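Local coordinates for putative glucarate dehydratase (Pseudomonas fluorescens, PDB 4IT1), which probably catalyses the magnesium-dependent dehydration of D-glucarate to 5-dehydro-4-deoxy-D-glucarate, as a member of the mandelate racemase branch of the enolase superfamily, at residues A[34-39]-A[377-382]; A[416-419]-A[423-426]. One frame throughout, in Å; residues are numbered along the deposited sequence.

Interaction 1: residues A[34-39]-A[377-382]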
ATOM      1  N   ALA A  34     -33.103  -1.405   6.476  1.00 50.90           N
ATOM      2  CA  ALA A  34     -33.602  -1.492   5.109  1.00 62.01           C
ATOM      3  C   ALA A  34     -34.171  -0.166   4.650  1.00 61.56           C
ATOM      4  O   ALA A  34     -34.784   0.559   5.433  1.00 70.87           O
ATOM      5  CB  ALA A  34     -34.647  -2.591   4.979  1.00 63.78           C
ATOM      6  N   PHE A  35     -33.975   0.140   3.375  1.00 51.26           N
ATOM      7  CA  PHE A  35     -34.457   1.394   2.824  1.00 58.12           C
ATOM      8  C   PHE A  35     -35.145   1.170   1.495  1.00 58.74           C
ATOM      9  O   PHE A  35     -34.809   0.236   0.761  1.00 65.25           O
ATOM     10  CB  PHE A  35     -33.321   2.422   2.690  1.00 65.13           C
ATOM     11  CG  PHE A  35     -32.020   1.843   2.191  1.00 65.13           C
ATOM     12  CD1 PHE A  35     -31.817   1.607   0.831  1.00 63.70           C
ATOM     13  CD2 PHE A  35     -30.988   1.554   3.082  1.00 63.54           C
ATOM     14  CE1 PHE A  35     -30.616   1.082   0.371  1.00 62.38           C
ATOM     15  CE2 PHE A  35     -29.787   1.031   2.631  1.00 61.62           C
ATOM     16  CZ  PHE A  35     -29.601   0.797   1.271  1.00 65.23           C
ATOM     17  N   ARG A  36     -36.119   2.021   1.197  1.00 52.08           N
ATOM     18  CA  ARG A  36     -36.858   1.924  -0.056  1.00 57.03           C
ATOM     19  C   ARG A  36     -35.885   1.956  -1.230  1.00 66.36           C
ATOM     20  O   ARG A  36     -34.949   2.767  -1.266  1.00 52.65           O
ATOM     21  CB  ARG A  36     -37.917   3.030  -0.177  1.00 62.57           C
ATOM     22  CG  ARG A  36     -38.806   3.169   1.057  1.00 68.21           C
ATOM     23  CD  ARG A  36     -40.176   3.773   0.758  1.00 69.77           C
ATOM     24  NE  ARG A  36     -40.147   5.098   0.131  1.00 70.75           N
ATOM     25  CZ  ARG A  36     -39.788   6.228   0.741  1.00 74.30           C
ATOM     26  NH1 ARG A  36     -39.384   6.221   2.007  1.00 66.20           N
ATOM     27  NH2 ARG A  36     -39.818   7.374   0.071  1.00 71.51           N
ATOM     28  N   ASP A  37     -36.090   1.034  -2.163  1.00 61.17           N
ATOM     29  CA  ASP A  37     -35.267   0.955  -3.345  1.00 55.24           C
ATOM     30  C   ASP A  37     -36.209   0.979  -4.536  1.00 56.04           C
ATOM     31  O   ASP A  37     -37.188   0.236  -4.569  1.00 62.87           O
ATOM     32  CB  ASP A  37     -34.443  -0.336  -3.328  1.00 71.24           C
ATOM     33  CG  ASP A  37     -32.994  -0.126  -3.755  1.00 81.37           C
ATOM     34  OD1 ASP A  37     -32.493   1.019  -3.678  1.00 92.64           O
ATOM     35  OD2 ASP A  37     -32.343  -1.118  -4.151  1.00 77.69           O
ATOM     36  N   PRO A  38     -35.925   1.835  -5.522  1.00 48.56           N
ATOM     37  CA  PRO A  38     -36.747   1.879  -6.727  1.00 53.04           C
ATOM     38  C   PRO A  38     -36.710   0.565  -7.526  1.00 57.90           C
ATOM     39  O   PRO A  38     -35.795  -0.251  -7.338  1.00 57.32           O
ATOM     40  CB  PRO A  38     -36.120   3.013  -7.556  1.00 49.84           C
ATOM     41  CG  PRO A  38     -35.121   3.680  -6.671  1.00 48.66           C
ATOM     42  CD  PRO A  38     -34.729   2.688  -5.628  1.00 53.10           C
ATOM     43  N   PRO A  39     -37.704   0.360  -8.414  1.00 55.12           N
ATOM     44  CA  PRO A  39     -37.702  -0.778  -9.339  1.00 53.42           C
ATOM     45  C   PRO A  39     -36.602  -0.662 -10.394  1.00 50.13           C
ATOM     46  O   PRO A  39     -36.891  -0.631 -11.601  1.00 47.92           O
ATOM     47  CB  PRO A  39     -39.094  -0.701  -9.989  1.00 56.12           C
ATOM     48  CG  PRO A  39     -39.506   0.736  -9.845  1.00 51.17           C
ATOM     49  CD  PRO A  39     -38.955   1.140  -8.511  1.00 55.31           C
ATOM     50  N   PRO A 377     -35.010  10.882   0.325  1.00 75.46           N
ATOM     51  CA  PRO A 377     -34.745  12.037   1.185  1.00 75.69           C
ATOM     52  C   PRO A 377     -34.894  11.768   2.684  1.00 69.18           C
ATOM     53  O   PRO A 377     -34.114  12.290   3.475  1.00 67.24           O
ATOM     54  CB  PRO A 377     -35.795  13.051   0.726  1.00 71.35           C
ATOM     55  CG  PRO A 377     -35.979  12.755  -0.721  1.00 79.36           C
ATOM     56  CD  PRO A 377     -35.735  11.281  -0.901  1.00 81.53           C
ATOM     57  N   ASP A 378     -35.870  10.949   3.064  1.00 74.97           N
ATOM     58  CA  ASP A 378     -36.189  10.740   4.483  1.00 86.58           C
ATOM     59  C   ASP A 378     -35.481   9.554   5.144  1.00 82.64           C
ATOM     60  O   ASP A 378     -35.674   9.300   6.337  1.00 73.95           O
ATOM     61  CB  ASP A 378     -37.709  10.617   4.670  1.00 86.31           C
ATOM     62  CG  ASP A 378     -38.325   9.530   3.805  1.00 86.70           C
ATOM     63  OD1 ASP A 378     -38.260   9.640   2.557  1.00 74.94           O
ATOM     64  OD2 ASP A 378     -38.885   8.570   4.381  1.00 83.96           O
ATOM     65  N   GLU A 379     -34.658   8.837   4.382  1.00 90.19           N
ATOM     66  CA  GLU A 379     -34.131   7.554   4.851  1.00 85.60           C
ATOM     67  C   GLU A 379     -32.611   7.489   4.969  1.00 80.79           C
ATOM     68  O   GLU A 379     -31.951   6.713   4.273  1.00 92.48           O
ATOM     69  CB  GLU A 379     -34.689   6.398   4.010  1.00 88.05           C
ATOM     70  CG  GLU A 379     -36.170   6.133   4.268  1.00 94.80           C
ATOM     71  CD  GLU A 379     -36.706   4.899   3.566  1.00102.36           C
ATOM     72  OE1 GLU A 379     -36.070   4.425   2.602  1.00103.11           O
ATOM     73  OE2 GLU A 379     -37.781   4.410   3.976  1.00107.51           O
ATOM     74  N   GLU A 380     -32.076   8.311   5.869  1.00 69.38           N
ATOM     75  CA  GLU A 380     -30.664   8.281   6.249  1.00 71.45           C
ATOM     76  C   GLU A 380     -30.537   7.948   7.731  1.00 66.42           C
ATOM     77  O   GLU A 380     -31.515   8.042   8.470  1.00 76.59           O
ATOM     78  CB  GLU A 380     -30.005   9.635   5.968  1.00 74.46           C
ATOM     79  CG  GLU A 380     -29.158   9.685   4.705  1.00 81.26           C
ATOM     80  CD  GLU A 380     -27.804   8.994   4.851  1.00 93.27           C
ATOM     81  OE1 GLU A 380     -27.111   8.846   3.822  1.00 85.84           O
ATOM     82  OE2 GLU A 380     -27.419   8.600   5.977  1.00 88.52           O
ATOM     83  N   VAL A 381     -29.342   7.561   8.165  1.00 57.91           N
ATOM     84  CA  VAL A 381     -29.095   7.299   9.588  1.00 70.78           C
ATOM     85  C   VAL A 381     -28.187   8.355  10.226  1.00 73.62           C
ATOM     86  O   VAL A 381     -27.640   8.150  11.320  1.00 59.79           O
ATOM     87  CB  VAL A 381     -28.508   5.890   9.836  1.00 72.82           C
ATOM     88  CG1 VAL A 381     -29.512   4.818   9.438  1.00 86.37           C
ATOM     89  CG2 VAL A 381     -27.184   5.710   9.104  1.00 67.28           C
ATOM     90  N   ILE A 382     -28.030   9.481   9.535  1.00 75.79           N
ATOM     91  CA  ILE A 382     -27.178  10.569  10.022  1.00 81.33           C
ATOM     92  C   ILE A 382     -27.961  11.863  10.250  1.00 81.69           C
ATOM     93  O   ILE A 382     -28.940  12.143   9.546  1.00 73.43           O
ATOM     94  CB  ILE A 382     -25.963  10.829   9.094  1.00 75.05           C
ATOM     95  CG1 ILE A 382     -26.418  11.064   7.650  1.00 71.47           C
ATOM     96  CG2 ILE A 382     -24.963   9.681   9.184  1.00 68.95           C
ATOM     97  CD1 ILE A 382     -25.335  11.577   6.732  1.00 67.19           C
TER
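Glu-379 takes hold of Arg-36 twice, once at the backbone and once at the guanidinium, and so ties the end of a strand to a distant loop. The backbone part is a hydrogen bond from Arg-36 N to Glu-379 OE1, 2.8 Å long and bent to 152°, in which OE1 offers its syn lone pair. Beyond CG the glutamate chain is extended (chi2 -174°), which carries the carboxylate across to the strand.

The ionic part is a salt-bridge network of three residues. Arg-36 NH1 lies 3.1 Å from Glu-379 OE2 and 3.4 Å from Asp-378 OD2; both pairs are salt bridges, though weak as hydrogen bonds. The two acids meet the guanidinium differently: the Asp-378 carboxylate is nearly coplanar with it, at its edge, whereas that of Glu-379 is turned 68° from its plane. A bend in the arginine at chi3 turns NH1 back toward the two carboxylates.

Van der Waals contact is slight, and aliphatic carbons rest against the same carboxylate oxygens: Phe-35 CB is 3.4 Å from Glu-379 OE1, Arg-36 CG 3.3 Å from Glu-379 OE2. The buried glutamate is thus enclosed by polar and aliphatic atoms alike, and its charge is probably stabilised by the arginine, with Gln-417 of helix 408-421 as a further partner of OE2.

Arg-36 ends strand 25-36, an outer strand of the three-stranded antiparallel sheet, and Phe-35 also packs on Ala-51 and Arg-53 of strand 50-60. The loop 377-382 runs between helix 348-360 and strand 393-395, while helix 408-421 adjoins both sides, touching Arg-36 through Gln-417 and Glu-379 through Leu-414.

Interaction 2: residues A[416-419]-A[423-426]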
ATOM      1  N   ASP A 416     -36.358  -1.126  12.107  1.00 80.88           N
ATOM      2  CA  ASP A 416     -37.718  -1.666  12.147  0.50 79.72           C
ATOM      3  C   ASP A 416     -38.189  -2.037  10.743  1.00 74.18           C
ATOM      4  O   ASP A 416     -38.840  -3.065  10.553  1.00 76.46           O
ATOM      5  CB  ASP A 416     -38.692  -0.666  12.786  0.50 72.35           C
ATOM      6  CG  ASP A 416     -38.402  -0.415  14.258  0.50 69.76           C
ATOM      7  OD1 ASP A 416     -37.708  -1.245  14.887  0.50 63.17           O
ATOM      8  OD2 ASP A 416     -38.870   0.619  14.782  0.50 65.00           O
ATOM      9  N   GLN A 417     -37.856  -1.192   9.762  1.00 72.16           N
ATOM     10  CA  GLN A 417     -38.230  -1.452   8.367  1.00 64.97           C
ATOM     11  C   GLN A 417     -37.485  -2.676   7.846  1.00 67.79           C
ATOM     12  O   GLN A 417     -37.956  -3.360   6.932  1.00 64.01           O
ATOM     13  CB  GLN A 417     -37.987  -0.236   7.464  1.00 54.70           C
ATOM     14  CG  GLN A 417     -38.786  -0.285   6.163  1.00 59.76           C
ATOM     15  CD  GLN A 417     -38.711   0.991   5.328  1.00 66.07           C
ATOM     16  OE1 GLN A 417     -39.676   1.353   4.654  1.00 63.48           O
ATOM     17  NE2 GLN A 417     -37.565   1.672   5.358  1.00 63.01           N
ATOM     18  N   TYR A 418     -36.326  -2.949   8.441  1.00 72.09           N
ATOM     19  CA  TYR A 418     -35.588  -4.173   8.168  1.00 74.94           C
ATOM     20  C   TYR A 418     -36.396  -5.373   8.640  1.00 75.05           C
ATOM     21  O   TYR A 418     -36.635  -6.311   7.872  1.00 72.30           O
ATOM     22  CB  TYR A 418     -34.219  -4.138   8.848  1.00 68.67           C
ATOM     23  CG  TYR A 418     -33.473  -5.453   8.843  1.00 74.68           C
ATOM     24  CD1 TYR A 418     -32.773  -5.876   7.709  1.00 79.16           C
ATOM     25  CD2 TYR A 418     -33.455  -6.273   9.976  1.00 74.24           C
ATOM     26  CE1 TYR A 418     -32.082  -7.081   7.700  1.00 69.88           C
ATOM     27  CE2 TYR A 418     -32.770  -7.479   9.976  1.00 74.55           C
ATOM     28  CZ  TYR A 418     -32.086  -7.876   8.835  1.00 74.29           C
ATOM     29  OH  TYR A 418     -31.402  -9.064   8.824  1.00 67.15           O
ATOM     30  N   LEU A 419     -36.832  -5.316   9.897  1.00 75.56           N
ATOM     31  CA  LEU A 419     -37.536  -6.427  10.543  1.00 75.78           C
ATOM     32  C   LEU A 419     -38.829  -6.808   9.831  1.00 72.21           C
ATOM     33  O   LEU A 419     -39.211  -7.973   9.810  1.00 74.05           O
ATOM     34  CB  LEU A 419     -37.815  -6.097  12.013  1.00 69.54           C
ATOM     35  CG  LEU A 419     -36.615  -6.014  12.971  1.00 71.39           C
ATOM     36  CD1 LEU A 419     -37.017  -5.338  14.271  1.00 82.02           C
ATOM     37  CD2 LEU A 419     -35.997  -7.378  13.256  1.00 66.55           C
ATOM     38  N   ILE A 423     -37.104  -9.349   3.690  1.00 71.90           N
ATOM     39  CA  ILE A 423     -35.939  -9.644   2.855  1.00 59.66           C
ATOM     40  C   ILE A 423     -34.722  -9.842   3.757  1.00 57.79           C
ATOM     41  O   ILE A 423     -34.431  -9.002   4.607  1.00 71.63           O
ATOM     42  CB  ILE A 423     -35.676  -8.532   1.804  1.00 63.94           C
ATOM     43  CG1 ILE A 423     -36.940  -8.264   0.975  1.00 60.21           C
ATOM     44  CG2 ILE A 423     -34.515  -8.914   0.885  1.00 54.28           C
ATOM     45  CD1 ILE A 423     -36.939  -6.949   0.223  1.00 65.86           C
ATOM     46  N   ARG A 424     -34.027 -10.962   3.582  1.00 60.86           N
ATOM     47  CA  ARG A 424     -32.828 -11.267   4.377  1.00 66.18           C
ATOM     48  C   ARG A 424     -31.576 -11.460   3.511  1.00 60.79           C
ATOM     49  O   ARG A 424     -30.445 -11.456   4.021  1.00 58.13           O
ATOM     50  CB  ARG A 424     -33.063 -12.480   5.287  1.00 71.48           C
ATOM     51  CG  ARG A 424     -34.082 -12.255   6.401  1.00 81.96           C
ATOM     52  CD  ARG A 424     -33.669 -11.121   7.335  1.00 81.31           C
ATOM     53  NE  ARG A 424     -34.713 -10.780   8.304  1.00 79.44           N
ATOM     54  CZ  ARG A 424     -35.737  -9.960   8.070  1.00 75.66           C
ATOM     55  NH1 ARG A 424     -35.892  -9.375   6.886  1.00 69.66           N
ATOM     56  NH2 ARG A 424     -36.620  -9.728   9.030  1.00 83.14           N
ATOM     57  N   GLN A 425     -31.800 -11.633   2.207  1.00 58.11           N
ATOM     58  CA  GLN A 425     -30.746 -11.701   1.199  1.00 54.41           C
ATOM     59  C   GLN A 425     -31.286 -11.150  -0.107  1.00 53.05           C
ATOM     60  O   GLN A 425     -32.383 -11.506  -0.519  1.00 50.47           O
ATOM     61  CB  GLN A 425     -30.293 -13.135   0.981  1.00 57.60           C
ATOM     62  CG  GLN A 425     -29.150 -13.565   1.882  1.00 69.21           C
ATOM     63  CD  GLN A 425     -28.364 -14.727   1.299  1.00 77.64           C
ATOM     64  OE1 GLN A 425     -28.517 -15.876   1.730  1.00 63.45           O
ATOM     65  NE2 GLN A 425     -27.525 -14.435   0.303  1.00 60.05           N
ATOM     66  N   ARG A 426     -30.521 -10.281  -0.756  1.00 55.62           N
ATOM     67  CA  ARG A 426     -30.944  -9.688  -2.028  1.00 50.98           C
ATOM     68  C   ARG A 426     -31.077 -10.750  -3.123  1.00 47.48           C
ATOM     69  O   ARG A 426     -30.254 -11.661  -3.202  1.00 49.07           O
ATOM     70  CB  ARG A 426     -29.941  -8.618  -2.454  1.00 46.10           C
ATOM     71  CG  ARG A 426     -30.131  -8.079  -3.858  1.00 45.46           C
ATOM     72  CD  ARG A 426     -28.976  -7.149  -4.178  1.00 51.96           C
ATOM     73  NE  ARG A 426     -29.059  -6.580  -5.516  1.00 45.96           N
ATOM     74  CZ  ARG A 426     -28.132  -5.787  -6.038  1.00 48.45           C
ATOM     75  NH1 ARG A 426     -27.046  -5.483  -5.336  1.00 50.42           N
ATOM     76  NH2 ARG A 426     -28.286  -5.305  -7.263  1.00 50.70           N
TER
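The guanidinium of Arg-424 lies over one face of the Tyr-418 ring in a cation-pi stack, folding the chain that leaves helix 408-421 back against the helix's last turns. This is the tightly packed part of the contact. Arg-424 CZ is 4.5 Å from the centroid of the Tyr-418 ring, with the two planes 24° apart, and it is displaced toward the ring's rim. The aliphatic part of the arginine follows the phenol end, where Arg-424 CD comes within 3.4 Å of Tyr-418 OH. With CG anti to the backbone N (chi1 169°), Tyr-418 sends its ring along to where Arg-424 can cover a face; it is buried, and also touches Leu-52 of strand 50-60 and Leu-77 of helix 74-87.

Leu-419 marks the looser, exposed side. Its side chain heads away from 423-426, and it is the backbone carbonyl that takes part, accepting a hydrogen bond of 3.2 Å from Arg-424 NH2 to Leu-419 O. The acceptor lies in the guanidinium plane, although the donor stands above the carbonyl plane. One flat group therefore serves two ends, its face on the aromatic ring and its edge on the helix backbone. An alanine here, lacking the guanidinium, would probably leave one face of the tyrosine without its cationic cover and the chain after the helix less firmly held to the Leu-419 carbonyl. A bond to the preceding residue further restrains the rotation of the guanidinium: Arg-424 NH1 donates to Ile-423 O at 2.7 Å, with an N-H...O angle of 149°.

Helix 408-421 joins the two contacts, whose centres are 13 Å apart on the same side of the chain's centre. Interaction 1 spans most of the sequence, bringing strand 25-36 of the N-terminal domain to a loop of the enolase-like C-terminal domain; interaction 2 follows it along the chain and is local, spanning the end of the helix. Gln-417 is the direct bridge: its NE2 lies 3.0 Å from Ala-34 O and 3.1 Å from Glu-379 OE2, both probable hydrogen bonds. Ala-34 CB also packs on Tyr-418 CA. Helix 408-421, near the C-terminal end of the chain, thus contacts both the N-terminal strand and the loop of the C-terminal domain where the two meet, away from the magnesium site.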